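Local atomic coordinates of aspartate aminotransferase (Giardia lamblia, PDB entry 3MEB), a protein that probably catalyses the reversible transfer of an amino group from L-aspartate to 2-oxoglutarate, giving oxaloacetate and L-glutamate, with pyridoxal 5'-phosphate as cofactor. Residues A[75-79]-A[331-336]; A[85-91]-A[327-331]; A[228-232]-A[264-268]; A[357-361]-A[389-393]. All blocks are in the same frame, centred on the assembly; numbering follows the deposited sequence.

Contact 1 of 4, residues A[75-79]-A[331-336]; sequences AEAII and YIVQVI
Tyr331 and Glu76 supply the flat groups. Tyr331 meets Ile79 through CB, below the ring, with CD1 of Ile79 at 3.9 Å from CB of Tyr331; the ring itself runs on toward the neighbouring loop, where it meets Phe96 with the two planes about 5° apart and where Tyr86 directs an edge at one of its faces. Glu76 uses its OE2, which stands 3.6 Å from CD1 of Ile332. That oxygen has its polar partners outside the pair of helices, in His328 of the same chain and Lys88 of the second subunit, the latter a salt bridge.

Between these ends helix 70-81 and helix 327-337 cross almost at right angles, their short segments approaching to 9.4 Å at an angle of 105°. The small side chain of Ala75 sits where the backbones come nearest, and its CB touches CG2 of Ile332 and CG1 of Ile336, each at 3.9 Å. Val335 spreads its two methyls apart: CG1 reaches CD1 of Ile78 at 3.6 Å, while CG2 meets CG2 of Ile79 at 3.7 Å. Ile79 holds CG1 between its own backbone N and carbonyl carbon (chi1 65°), which sends CD1 across Ile332 at about a right angle, 3.7 Å from CG1 of Ile332.

No hydrogen bond joins the two segments, so cohesion here comes from close packing of aliphatic carbons, and the buried carboxylate at its border depends on partners beyond the pair, one of them across the dimer interface.

Contact 2 of 4, residues A[85-91]-A[327-331]; sequences KYNKEYP and IHGAY
This is a loop-against-helix contact, mixed aromatic and polar, in which Tyr86, Asn87 and Pro91 of the connection between helices 70-81 and 97-108 lie against helix 327-337 through Ile327 and Tyr331, at the dimer interface. The aromatic evidence is a T-shaped pair: Tyr86 directs a ring edge at the face of Tyr331, with centroids 5.0 Å apart and planes at 86°. CD1 of Tyr86 stands over the centre of the Tyr331 ring, 3.5 Å from CD1 of Tyr331, and CB of Tyr86 adds a CH-pi contact over a face of that ring.

The phenol end is held as well. Tyr331 OH donates to Asn87 O at 2.6 Å, in a direction tilted 24° from the carbonyl plane. Water 1 bridges Tyr331 OH and Lys85 O, and water 2 lies among Tyr331 OH, Asn87 OD1 and Glu89 O, with more acceptors than it has protons. The loop is shaped locally by an inverse gamma turn centred on Tyr86 and by an Asx turn, in which OD1 of Asn87 accepts from Glu89 N at 3.0 Å.

The loop carries Tyr90, which binds a pyridoxal phosphate not held by this chain, as in class I aminotransferases, where a tyrosine reaches into the partner's site; here Tyr90 packs on Lys277 of the second subunit.

Ile327 meets the loop with two branches. Its CG1 stands between the backbone N and the carbonyl carbon (chi1 63°), with CD1 at its end 3.5 Å from Asn87 O and 3.6 Å from CA of Lys88, while CG2 of Ile327 lies 3.7 Å from CD of Pro91.

Contact 3 of 4, residues A[228-232]-A[264-268]; sequences LPIMK and DAGVE
Lys232 can be followed outward from helix 221-234 to the turn at Ala265 and Val267. Its CB and CG have no close partner across the contact; the chain then bends at chi2 and chi3 (both -70°), which brings CD and CE over the carbonyl O of Ala265. CD of Lys232 lies 3.3 Å from Ala265 O and 3.9 Å from CG2 of Val267. Next, CE of Lys232 comes to 3.1 Å from Ala265 O. The terminal NZ stands 3.2 Å from Ala265 O and 3.5 Å from Gly266 O, so that the ammonium group rests near carbonyl oxygens at the end of a helix, where a positive charge would probably be welcome.

One turn back along the helix, Leu228 supplies the apolar half. With its CG anti to the backbone N (chi1 -180°), both methyls press on CB of Ala265 from the same side: CD1 of Leu228 is 3.4 Å from CB of Ala265, tighter than usual for two carbons, and CD2 of Leu228 is 3.7 Å from the same CB. CD1 of Leu228 also meets CG2 of Val267 at 3.7 Å. Met231 adds a looser touch through its CB on CG2 of Val267, and Phe262 backs Leu228, Met231 and Val267 alike.

Gly266, with a positive phi of 88°, ends helix 257-264 in a Schellman motif, after which the chain enters strand 269-274. That helix belongs to the beta-alpha-beta crossover joining parallel strands 237-242 and 269-274, and helix 221-234 to the crossover before it, an arrangement typical of the seven-stranded large domain of fold-type I pyridoxal phosphate enzymes.

Contact 4 of 4, residues A[357-361]-A[389-393]; sequences IHRMR and IGMFT
Ile389 only comes near Arg361, and the firm contacts start one residue on. Gly390 O accepts from NH2 of Arg361 at 2.9 Å (N-H...O 160°), lies in the guanidinium plane, and is approached from above its own carbonyl plane. CG2 of Ile357 comes within 3.7 Å of the same Gly390 O. Water 3 adds a bridge, donating to Gly390 O at 3.0 Å while accepting from NE of Arg361 at 3.1 Å.

Met391 contributes a loose apolar touch, its CG 4.2 Å from CD1 of Ile357. At Phe392 the backbone returns: its O takes a nearly straight bond from NH2 of Arg361, 2.8 Å at 169°, plus a weak one from NH1. Thr393 finishes the run with OG1, 2.8 Å from NH1 of Arg361 and bent at 133°. An extended chain from CG to NE delivers the guanidinium; the bonds to Gly390, Phe392 and Thr393, with water 3 at NE, fix its rotation.

Arg361 NH1 also bonds Ile385 O on helix 384-387. Helix 340-370 is thereby tied to that short helix and to strand 392-394, which pairs antiparallel with strand 419-421, where Arg419 makes a cation-pi contact with the Phe392 ring, about 5 Å from bound pyridoxal phosphate.

Overall arrangement
From the N terminus, 75-79 on helix 70-81 opens contact 1, and the loop 85-91 soon opens contact 2. Contact 3 then opens and closes within 41 residues, joining helix 221-234 to the turn before strand 269-274. Helix 327-337 closes contact 2 first and contact 1 second, sharing Tyr331; contact 2 is thus nested inside contact 1, and contact 3 inside both, though the centre of contact 3 is about 36 Å from that of contact 1. Contacts 1 and 2 touch, Ile79 packing on Tyr86, and both reach the second subunit. Contact 4 follows in series, tying helix 340-370 to strand 392-394, with nearest atoms about 15 Å from contact 1.

Contact 1 of 4, residues A[75-79]-A[331-336]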
loop_
_atom_site.group_PDB
_atom_site.type_symbol
_atom_site.label_atom_id
_atom_site.label_comp_id
_atom_site.label_asym_id
_atom_site.label_seq_id
_atom_site.Cartn_x
_atom_site.Cartn_y
_atom_site.Cartn_z
ATOM N N ALA A 75 7.954 -5.944 20.986
ATOM C CA ALA A 75 6.778 -5.274 20.495
ATOM C C ALA A 75 5.752 -6.290 19.997
ATOM O O ALA A 75 4.549 -6.170 20.249
ATOM C CB ALA A 75 7.160 -4.304 19.376
ATOM N N GLU A 76 6.219 -7.271 19.238
ATOM C CA GLU A 76 5.318 -8.301 18.724
ATOM C C GLU A 76 4.569 -8.990 19.821
ATOM O O GLU A 76 3.360 -9.196 19.706
ATOM C CB GLU A 76 6.048 -9.378 17.904
ATOM C CG GLU A 76 6.140 -9.106 16.409
ATOM C CD GLU A 76 4.816 -9.089 15.690
ATOM O OE1 GLU A 76 3.742 -9.399 16.256
ATOM O OE2 GLU A 76 4.857 -8.730 14.516
ATOM N N ALA A 77 5.279 -9.426 20.853
ATOM C CA ALA A 77 4.627 -10.078 21.974
ATOM C C ALA A 77 3.574 -9.160 22.605
ATOM O O ALA A 77 2.524 -9.641 23.057
ATOM C CB ALA A 77 5.639 -10.510 23.006
ATOM N N ILE A 78 3.854 -7.851 22.669
ATOM C CA ILE A 78 2.899 -6.951 23.276
ATOM C C ILE A 78 1.643 -6.876 22.399
ATOM O O ILE A 78 0.504 -7.030 22.882
ATOM C CB ILE A 78 3.473 -5.519 23.481
ATOM C CG1 ILE A 78 4.499 -5.498 24.617
ATOM C CG2 ILE A 78 2.329 -4.488 23.761
ATOM C CD1 ILE A 78 5.396 -4.265 24.620
ATOM N N ILE A 79 1.823 -6.625 21.101
ATOM C CA ILE A 79 0.654 -6.333 20.277
ATOM C C ILE A 79 -0.091 -7.612 19.939
ATOM O O ILE A 79 -1.282 -7.562 19.714
ATOM C CB ILE A 79 0.998 -5.547 18.980
ATOM C CG1 ILE A 79 1.874 -6.380 18.044
ATOM C CG2 ILE A 79 1.692 -4.271 19.329
ATOM C CD1 ILE A 79 2.272 -5.643 16.746
ATOM N N TYR A 331 1.925 -0.252 14.557
ATOM C CA TYR A 331 1.868 -0.766 15.939
ATOM C C TYR A 331 3.266 -1.085 16.487
ATOM O O TYR A 331 3.655 -0.641 17.596
ATOM C CB TYR A 331 0.982 -2.020 15.974
ATOM C CG TYR A 331 -0.543 -1.839 15.937
ATOM C CD1 TYR A 331 -1.168 -0.695 16.421
ATOM C CD2 TYR A 331 -1.365 -2.893 15.504
ATOM C CE1 TYR A 331 -2.583 -0.581 16.427
ATOM C CE2 TYR A 331 -2.736 -2.795 15.507
ATOM C CZ TYR A 331 -3.358 -1.646 15.959
ATOM O OH TYR A 331 -4.743 -1.606 15.963
ATOM N N ILE A 332 4.084 -1.781 15.698
ATOM C CA ILE A 332 5.429 -2.123 16.191
ATOM C C ILE A 332 6.233 -0.852 16.507
ATOM O O ILE A 332 6.789 -0.723 17.594
ATOM C CB ILE A 332 6.177 -3.069 15.218
ATOM C CG1 ILE A 332 5.394 -4.413 15.135
ATOM C CG2 ILE A 332 7.666 -3.311 15.638
ATOM C CD1 ILE A 332 5.901 -5.328 14.011
ATOM N N VAL A 333 6.285 0.077 15.550
ATOM C CA VAL A 333 7.066 1.293 15.712
ATOM C C VAL A 333 6.618 2.135 16.905
ATOM O O VAL A 333 7.454 2.597 17.708
ATOM C CB VAL A 333 7.050 2.132 14.415
ATOM C CG1 VAL A 333 7.723 3.495 14.617
ATOM C CG2 VAL A 333 7.685 1.350 13.298
ATOM N N GLN A 334 5.312 2.334 17.047
ATOM C CA GLN A 334 4.803 3.172 18.103
ATOM C C GLN A 334 5.022 2.525 19.478
ATOM O O GLN A 334 5.347 3.211 20.449
ATOM C CB GLN A 334 3.324 3.520 17.843
ATOM C CG GLN A 334 2.287 2.496 18.237
ATOM C CD GLN A 334 0.909 2.951 17.798
ATOM O OE1 GLN A 334 0.774 3.604 16.752
ATOM N NE2 GLN A 334 -0.114 2.649 18.601
ATOM N N VAL A 335 4.849 1.209 19.548
ATOM C CA VAL A 335 5.059 0.490 20.818
ATOM C C VAL A 335 6.540 0.600 21.298
ATOM O O VAL A 335 6.822 0.771 22.501
ATOM C CB VAL A 335 4.598 -0.979 20.705
ATOM C CG1 VAL A 335 5.184 -1.865 21.886
ATOM C CG2 VAL A 335 3.034 -1.044 20.658
ATOM N N ILE A 336 7.467 0.474 20.370
ATOM C CA ILE A 336 8.885 0.623 20.658
ATOM C C ILE A 336 9.186 2.062 21.113
ATOM O O ILE A 336 9.760 2.285 22.191
ATOM C CB ILE A 336 9.769 0.233 19.432
ATOM C CG1 ILE A 336 9.708 -1.291 19.211
ATOM C CG2 ILE A 336 11.233 0.670 19.664
ATOM C CD1 ILE A 336 10.311 -1.832 17.907
#

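Contact 2 of 4, residues A[85-91]-A[327-331]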
loop_
_atom_site.group_PDB
_atom_site.type_symbol
_atom_site.label_atom_id
_atom_site.label_comp_id
_atom_site.label_asym_id
_atom_site.label_seq_id
_atom_site.Cartn_x
_atom_site.Cartn_y
_atom_site.Cartn_z
ATOM N N LYS A 85 -7.195 -4.232 22.075
ATOM C CA LYS A 85 -6.400 -2.988 22.079
ATOM C C LYS A 85 -5.764 -2.797 20.700
ATOM O O LYS A 85 -5.945 -1.769 20.045
ATOM C CB LYS A 85 -5.326 -3.077 23.179
ATOM C CG LYS A 85 -4.485 -1.778 23.446
ATOM C CD LYS A 85 -3.511 -1.927 24.611
ATOM C CE LYS A 85 -4.175 -1.995 26.002
ATOM N NZ LYS A 85 -3.209 -2.387 27.108
ATOM N N TYR A 86 -5.051 -3.818 20.237
ATOM C CA TYR A 86 -4.401 -3.779 18.941
ATOM C C TYR A 86 -5.300 -4.473 17.922
ATOM O O TYR A 86 -4.976 -5.549 17.408
ATOM C CB TYR A 86 -2.990 -4.396 19.032
ATOM C CG TYR A 86 -2.108 -3.586 19.944
ATOM C CD1 TYR A 86 -1.519 -2.411 19.496
ATOM C CD2 TYR A 86 -1.910 -3.939 21.277
ATOM C CE1 TYR A 86 -0.729 -1.616 20.321
ATOM C CE2 TYR A 86 -1.118 -3.126 22.134
ATOM C CZ TYR A 86 -0.524 -1.973 21.631
ATOM O OH TYR A 86 0.261 -1.134 22.402
ATOM N N ASN A 87 -6.426 -3.820 17.642
ATOM C CA ASN A 87 -7.463 -4.388 16.817
ATOM C C ASN A 87 -7.105 -4.243 15.340
ATOM O O ASN A 87 -6.068 -3.653 15.014
ATOM C CB ASN A 87 -8.839 -3.786 17.153
ATOM C CG ASN A 87 -9.011 -2.353 16.695
ATOM O OD1 ASN A 87 -8.473 -1.931 15.680
ATOM N ND2 ASN A 87 -9.835 -1.596 17.442
ATOM N N LYS A 88 -7.947 -4.801 14.464
ATOM C CA LYS A 88 -7.657 -4.848 13.037
ATOM C C LYS A 88 -8.595 -3.959 12.240
ATOM O O LYS A 88 -8.812 -4.214 11.057
ATOM C CB LYS A 88 -7.720 -6.319 12.554
ATOM C CG LYS A 88 -6.621 -7.153 13.245
ATOM C CD LYS A 88 -6.381 -8.517 12.617
ATOM C CE LYS A 88 -5.412 -9.356 13.494
ATOM N NZ LYS A 88 -4.098 -8.699 13.554
ATOM N N GLU A 89 -9.157 -2.941 12.887
ATOM C CA GLU A 89 -10.062 -2.026 12.220
ATOM C C GLU A 89 -9.288 -1.073 11.359
ATOM O O GLU A 89 -8.053 -0.977 11.458
ATOM C CB GLU A 89 -10.926 -1.266 13.226
ATOM C CG GLU A 89 -11.726 -2.185 14.193
ATOM C CD GLU A 89 -12.609 -3.169 13.420
ATOM O OE1 GLU A 89 -13.352 -2.676 12.555
ATOM O OE2 GLU A 89 -12.535 -4.394 13.657
ATOM N N TYR A 90 -9.995 -0.395 10.477
ATOM C CA TYR A 90 -9.339 0.582 9.634
ATOM C C TYR A 90 -8.685 1.632 10.559
ATOM O O TYR A 90 -9.355 2.152 11.442
ATOM C CB TYR A 90 -10.321 1.288 8.729
ATOM C CG TYR A 90 -10.939 0.473 7.616
ATOM C CD1 TYR A 90 -10.148 -0.129 6.623
ATOM C CD2 TYR A 90 -12.326 0.346 7.520
ATOM C CE1 TYR A 90 -10.726 -0.835 5.556
ATOM C CE2 TYR A 90 -12.917 -0.354 6.460
ATOM C CZ TYR A 90 -12.112 -0.946 5.496
ATOM O OH TYR A 90 -12.706 -1.640 4.492
ATOM N N PRO A 91 -7.391 1.935 10.342
ATOM C CA PRO A 91 -6.802 3.028 11.107
ATOM C C PRO A 91 -7.268 4.394 10.630
ATOM O O PRO A 91 -7.968 4.515 9.597
ATOM C CB PRO A 91 -5.301 2.873 10.822
ATOM C CG PRO A 91 -5.276 2.382 9.393
ATOM C CD PRO A 91 -6.467 1.444 9.299
ATOM N N ILE A 327 -1.589 -1.385 9.331
ATOM C CA ILE A 327 -1.501 -1.180 10.776
ATOM C C ILE A 327 -0.343 -1.886 11.490
ATOM O O ILE A 327 0.160 -1.389 12.473
ATOM C CB ILE A 327 -2.802 -1.555 11.468
ATOM C CG1 ILE A 327 -3.151 -3.054 11.318
ATOM C CG2 ILE A 327 -3.969 -0.686 10.935
ATOM C CD1 ILE A 327 -4.571 -3.434 11.864
ATOM N N HIS A 328 0.084 -3.038 11.003
ATOM C CA HIS A 328 0.929 -3.902 11.834
ATOM C C HIS A 328 2.291 -3.308 12.112
ATOM O O HIS A 328 2.759 -3.291 13.275
ATOM C CB HIS A 328 1.084 -5.307 11.260
ATOM C CG HIS A 328 1.544 -6.294 12.298
ATOM N ND1 HIS A 328 0.708 -6.754 13.278
ATOM C CD2 HIS A 328 2.753 -6.837 12.549
ATOM C CE1 HIS A 328 1.372 -7.559 14.087
ATOM N NE2 HIS A 328 2.623 -7.624 13.675
ATOM N N GLY A 329 2.924 -2.763 11.068
ATOM C CA GLY A 329 4.198 -2.089 11.265
ATOM C C GLY A 329 4.074 -0.836 12.105
ATOM O O GLY A 329 5.014 -0.475 12.841
ATOM N N ALA A 330 2.969 -0.121 11.936
ATOM C CA ALA A 330 2.694 1.117 12.728
ATOM C C ALA A 330 2.620 0.812 14.225
ATOM O O ALA A 330 3.155 1.561 15.059
ATOM C CB ALA A 330 1.373 1.761 12.297
ATOM N N TYR A 331 1.925 -0.252 14.557
ATOM C CA TYR A 331 1.868 -0.766 15.939
ATOM C C TYR A 331 3.266 -1.085 16.487
ATOM O O TYR A 331 3.655 -0.641 17.596
ATOM C CB TYR A 331 0.982 -2.020 15.974
ATOM C CG TYR A 331 -0.543 -1.839 15.937
ATOM C CD1 TYR A 331 -1.168 -0.695 16.421
ATOM C CD2 TYR A 331 -1.365 -2.893 15.504
ATOM C CE1 TYR A 331 -2.583 -0.581 16.427
ATOM C CE2 TYR A 331 -2.736 -2.795 15.507
ATOM C CZ TYR A 331 -3.358 -1.646 15.959
ATOM O OH TYR A 331 -4.743 -1.606 15.963
HETATM O O HOH W 1 -6.492 0.522 17.737
HETATM O O HOH W 2 -6.737 -0.509 13.824
#

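Contact 3 of 4, residues A[228-232]-A[264-268]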
loop_
_atom_site.group_PDB
_atom_site.type_symbol
_atom_site.label_atom_id
_atom_site.label_comp_id
_atom_site.label_asym_id
_atom_site.label_seq_id
_atom_site.Cartn_x
_atom_site.Cartn_y
_atom_site.Cartn_z
ATOM N N LEU A 228 23.039 24.876 2.165
ATOM C CA LEU A 228 22.004 25.638 2.888
ATOM C C LEU A 228 21.686 27.040 2.302
ATOM O O LEU A 228 20.562 27.297 1.895
ATOM C CB LEU A 228 22.345 25.717 4.390
ATOM C CG LEU A 228 21.369 26.474 5.291
ATOM C CD1 LEU A 228 20.004 25.805 5.178
ATOM C CD2 LEU A 228 21.856 26.570 6.767
ATOM N N PRO A 229 22.660 27.952 2.264
ATOM C CA PRO A 229 22.365 29.281 1.706
ATOM C C PRO A 229 21.912 29.303 0.221
ATOM O O PRO A 229 21.203 30.235 -0.175
ATOM C CB PRO A 229 23.697 30.025 1.855
ATOM C CG PRO A 229 24.727 28.904 1.890
ATOM C CD PRO A 229 24.065 27.857 2.697
ATOM N N ILE A 230 22.331 28.315 -0.581
ATOM C CA ILE A 230 21.931 28.243 -1.981
ATOM C C ILE A 230 20.421 27.914 -2.004
ATOM O O ILE A 230 19.630 28.515 -2.730
ATOM C CB ILE A 230 22.687 27.109 -2.752
ATOM C CG1 ILE A 230 24.199 27.342 -2.797
ATOM C CG2 ILE A 230 22.157 26.954 -4.182
ATOM C CD1 ILE A 230 24.965 26.098 -3.272
ATOM N N MET A 231 20.042 26.949 -1.178
ATOM C CA MET A 231 18.662 26.495 -1.063
ATOM C C MET A 231 17.756 27.615 -0.557
ATOM O O MET A 231 16.632 27.780 -1.056
ATOM C CB MET A 231 18.597 25.276 -0.127
ATOM C CG MET A 231 19.318 24.054 -0.648
ATOM S SD MET A 231 18.552 23.224 -2.051
ATOM C CE MET A 231 16.976 22.677 -1.390
ATOM N N LYS A 232 18.251 28.379 0.416
ATOM C CA LYS A 232 17.536 29.543 0.957
ATOM C C LYS A 232 17.417 30.623 -0.109
ATOM O O LYS A 232 16.325 31.125 -0.356
ATOM C CB LYS A 232 18.266 30.141 2.171
ATOM C CG LYS A 232 18.210 29.301 3.491
ATOM C CD LYS A 232 16.820 29.282 4.098
ATOM C CE LYS A 232 16.401 30.622 4.687
ATOM N NZ LYS A 232 14.904 30.592 4.848
ATOM N N ASP A 264 15.519 23.845 10.465
ATOM C CA ASP A 264 15.835 24.888 11.430
ATOM C C ASP A 264 16.210 26.196 10.732
ATOM O O ASP A 264 15.939 27.262 11.268
ATOM C CB ASP A 264 16.966 24.443 12.368
ATOM C CG ASP A 264 16.493 23.485 13.458
ATOM O OD1 ASP A 264 15.260 23.307 13.640
ATOM O OD2 ASP A 264 17.360 22.917 14.148
ATOM N N ALA A 265 16.819 26.108 9.550
ATOM C CA ALA A 265 17.131 27.282 8.740
ATOM C C ALA A 265 15.955 27.842 7.914
ATOM O O ALA A 265 16.112 28.881 7.263
ATOM C CB ALA A 265 18.298 26.973 7.832
ATOM N N GLY A 266 14.799 27.153 7.908
ATOM C CA GLY A 266 13.631 27.606 7.163
ATOM C C GLY A 266 13.558 27.150 5.711
ATOM O O GLY A 266 12.842 27.740 4.913
ATOM N N VAL A 267 14.291 26.104 5.364
ATOM C CA VAL A 267 14.163 25.506 4.070
ATOM C C VAL A 267 12.927 24.634 4.158
ATOM O O VAL A 267 12.722 23.917 5.145
ATOM C CB VAL A 267 15.367 24.608 3.698
ATOM C CG1 VAL A 267 15.152 23.965 2.306
ATOM C CG2 VAL A 267 16.667 25.388 3.730
ATOM N N GLU A 268 12.087 24.705 3.143
ATOM C CA GLU A 268 10.875 23.887 3.146
ATOM C C GLU A 268 11.226 22.503 2.598
ATOM O O GLU A 268 11.869 22.393 1.560
ATOM C CB GLU A 268 9.754 24.571 2.348
ATOM C CG GLU A 268 9.403 25.920 2.971
ATOM C CD GLU A 268 8.120 26.495 2.479
ATOM O OE1 GLU A 268 8.124 27.070 1.370
ATOM O OE2 GLU A 268 7.106 26.415 3.219
#

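Contact 4 of 4, residues A[357-361]-A[389-393]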
loop_
_atom_site.group_PDB
_atom_site.type_symbol
_atom_site.label_atom_id
_atom_site.label_comp_id
_atom_site.label_asym_id
_atom_site.label_seq_id
_atom_site.Cartn_x
_atom_site.Cartn_y
_atom_site.Cartn_z
ATOM N N ILE A 357 28.288 -4.728 10.239
ATOM C CA ILE A 357 28.582 -4.281 8.907
ATOM C C ILE A 357 30.021 -3.776 8.834
ATOM O O ILE A 357 30.746 -4.141 7.926
ATOM C CB ILE A 357 27.590 -3.201 8.443
ATOM C CG1 ILE A 357 26.201 -3.828 8.221
ATOM C CG2 ILE A 357 28.089 -2.534 7.149
ATOM C CD1 ILE A 357 25.103 -2.765 7.993
ATOM N N HIS A 358 30.422 -2.955 9.798
ATOM C CA HIS A 358 31.799 -2.501 9.840
ATOM C C HIS A 358 32.784 -3.663 9.943
ATOM O O HIS A 358 33.751 -3.710 9.211
ATOM C CB HIS A 358 31.997 -1.439 10.934
ATOM C CG HIS A 358 31.522 -0.089 10.510
ATOM N ND1 HIS A 358 32.121 0.612 9.486
ATOM C CD2 HIS A 358 30.486 0.671 10.934
ATOM C CE1 HIS A 358 31.479 1.749 9.303
ATOM N NE2 HIS A 358 30.484 1.808 10.171
ATOM N N ARG A 359 32.549 -4.610 10.831
ATOM C CA ARG A 359 33.443 -5.769 10.942
ATOM C C ARG A 359 33.564 -6.569 9.627
ATOM O O ARG A 359 34.644 -7.046 9.297
ATOM C CB ARG A 359 32.979 -6.703 12.074
ATOM C CG ARG A 359 33.229 -6.108 13.444
ATOM C CD ARG A 359 33.107 -7.150 14.570
ATOM N NE ARG A 359 31.766 -7.755 14.614
ATOM C CZ ARG A 359 30.719 -7.238 15.266
ATOM N NH1 ARG A 359 30.833 -6.099 15.953
ATOM N NH2 ARG A 359 29.551 -7.863 15.252
ATOM N N MET A 360 32.466 -6.662 8.873
ATOM C CA MET A 360 32.479 -7.301 7.559
ATOM C C MET A 360 33.217 -6.461 6.512
ATOM O O MET A 360 33.889 -6.993 5.671
ATOM C CB MET A 360 31.059 -7.608 7.086
ATOM C CG MET A 360 30.329 -8.705 7.880
ATOM S SD MET A 360 31.165 -10.295 8.009
ATOM C CE MET A 360 32.213 -10.024 9.457
ATOM N N ARG A 361 33.099 -5.153 6.564
ATOM C CA ARG A 361 33.929 -4.291 5.720
ATOM C C ARG A 361 35.422 -4.560 5.949
ATOM O O ARG A 361 36.172 -4.789 5.001
ATOM C CB ARG A 361 33.621 -2.836 6.007
ATOM C CG ARG A 361 32.259 -2.373 5.477
ATOM C CD ARG A 361 32.020 -0.883 5.789
ATOM N NE ARG A 361 30.705 -0.485 5.314
ATOM C CZ ARG A 361 30.349 -0.430 4.033
ATOM N NH1 ARG A 361 31.196 -0.754 3.060
ATOM N NH2 ARG A 361 29.122 -0.067 3.715
ATOM N N ILE A 389 29.511 4.489 3.244
ATOM C CA ILE A 389 28.545 4.757 4.300
ATOM C C ILE A 389 27.281 3.963 4.055
ATOM O O ILE A 389 26.702 4.036 2.961
ATOM C CB ILE A 389 28.168 6.269 4.334
ATOM C CG1 ILE A 389 29.410 7.153 4.497
ATOM C CG2 ILE A 389 27.187 6.556 5.421
ATOM C CD1 ILE A 389 30.230 6.857 5.724
ATOM N N GLY A 390 26.815 3.255 5.088
ATOM C CA GLY A 390 25.588 2.499 5.004
ATOM C C GLY A 390 25.794 1.017 4.856
ATOM O O GLY A 390 26.751 0.442 5.364
ATOM N N MET A 391 24.873 0.399 4.126
ATOM C CA MET A 391 24.888 -1.027 3.911
ATOM C C MET A 391 25.748 -1.518 2.750
ATOM O O MET A 391 26.059 -2.712 2.702
ATOM C CB MET A 391 23.469 -1.502 3.623
ATOM C CG MET A 391 22.592 -1.608 4.827
ATOM S SD MET A 391 21.014 -2.383 4.410
ATOM C CE MET A 391 20.312 -2.526 6.068
ATOM N N PHE A 392 26.074 -0.640 1.794
ATOM C CA PHE A 392 26.635 -1.100 0.541
ATOM C C PHE A 392 28.087 -0.666 0.325
ATOM O O PHE A 392 28.638 0.238 1.011
ATOM C CB PHE A 392 25.798 -0.630 -0.655
ATOM C CG PHE A 392 24.309 -0.953 -0.553
ATOM C CD1 PHE A 392 23.834 -2.258 -0.765
ATOM C CD2 PHE A 392 23.406 0.044 -0.250
ATOM C CE1 PHE A 392 22.477 -2.551 -0.690
ATOM C CE2 PHE A 392 22.012 -0.241 -0.139
ATOM C CZ PHE A 392 21.557 -1.529 -0.363
ATOM N N THR A 393 28.721 -1.346 -0.625
ATOM C CA THR A 393 29.891 -0.819 -1.283
ATOM C C THR A 393 29.585 -0.742 -2.784
ATOM O O THR A 393 29.100 -1.711 -3.397
ATOM C CB THR A 393 31.173 -1.649 -0.995
ATOM O OG1 THR A 393 31.365 -1.799 0.435
ATOM C CG2 THR A 393 32.369 -0.962 -1.591
HETATM O O HOH W 3 28.908 0.830 7.407
#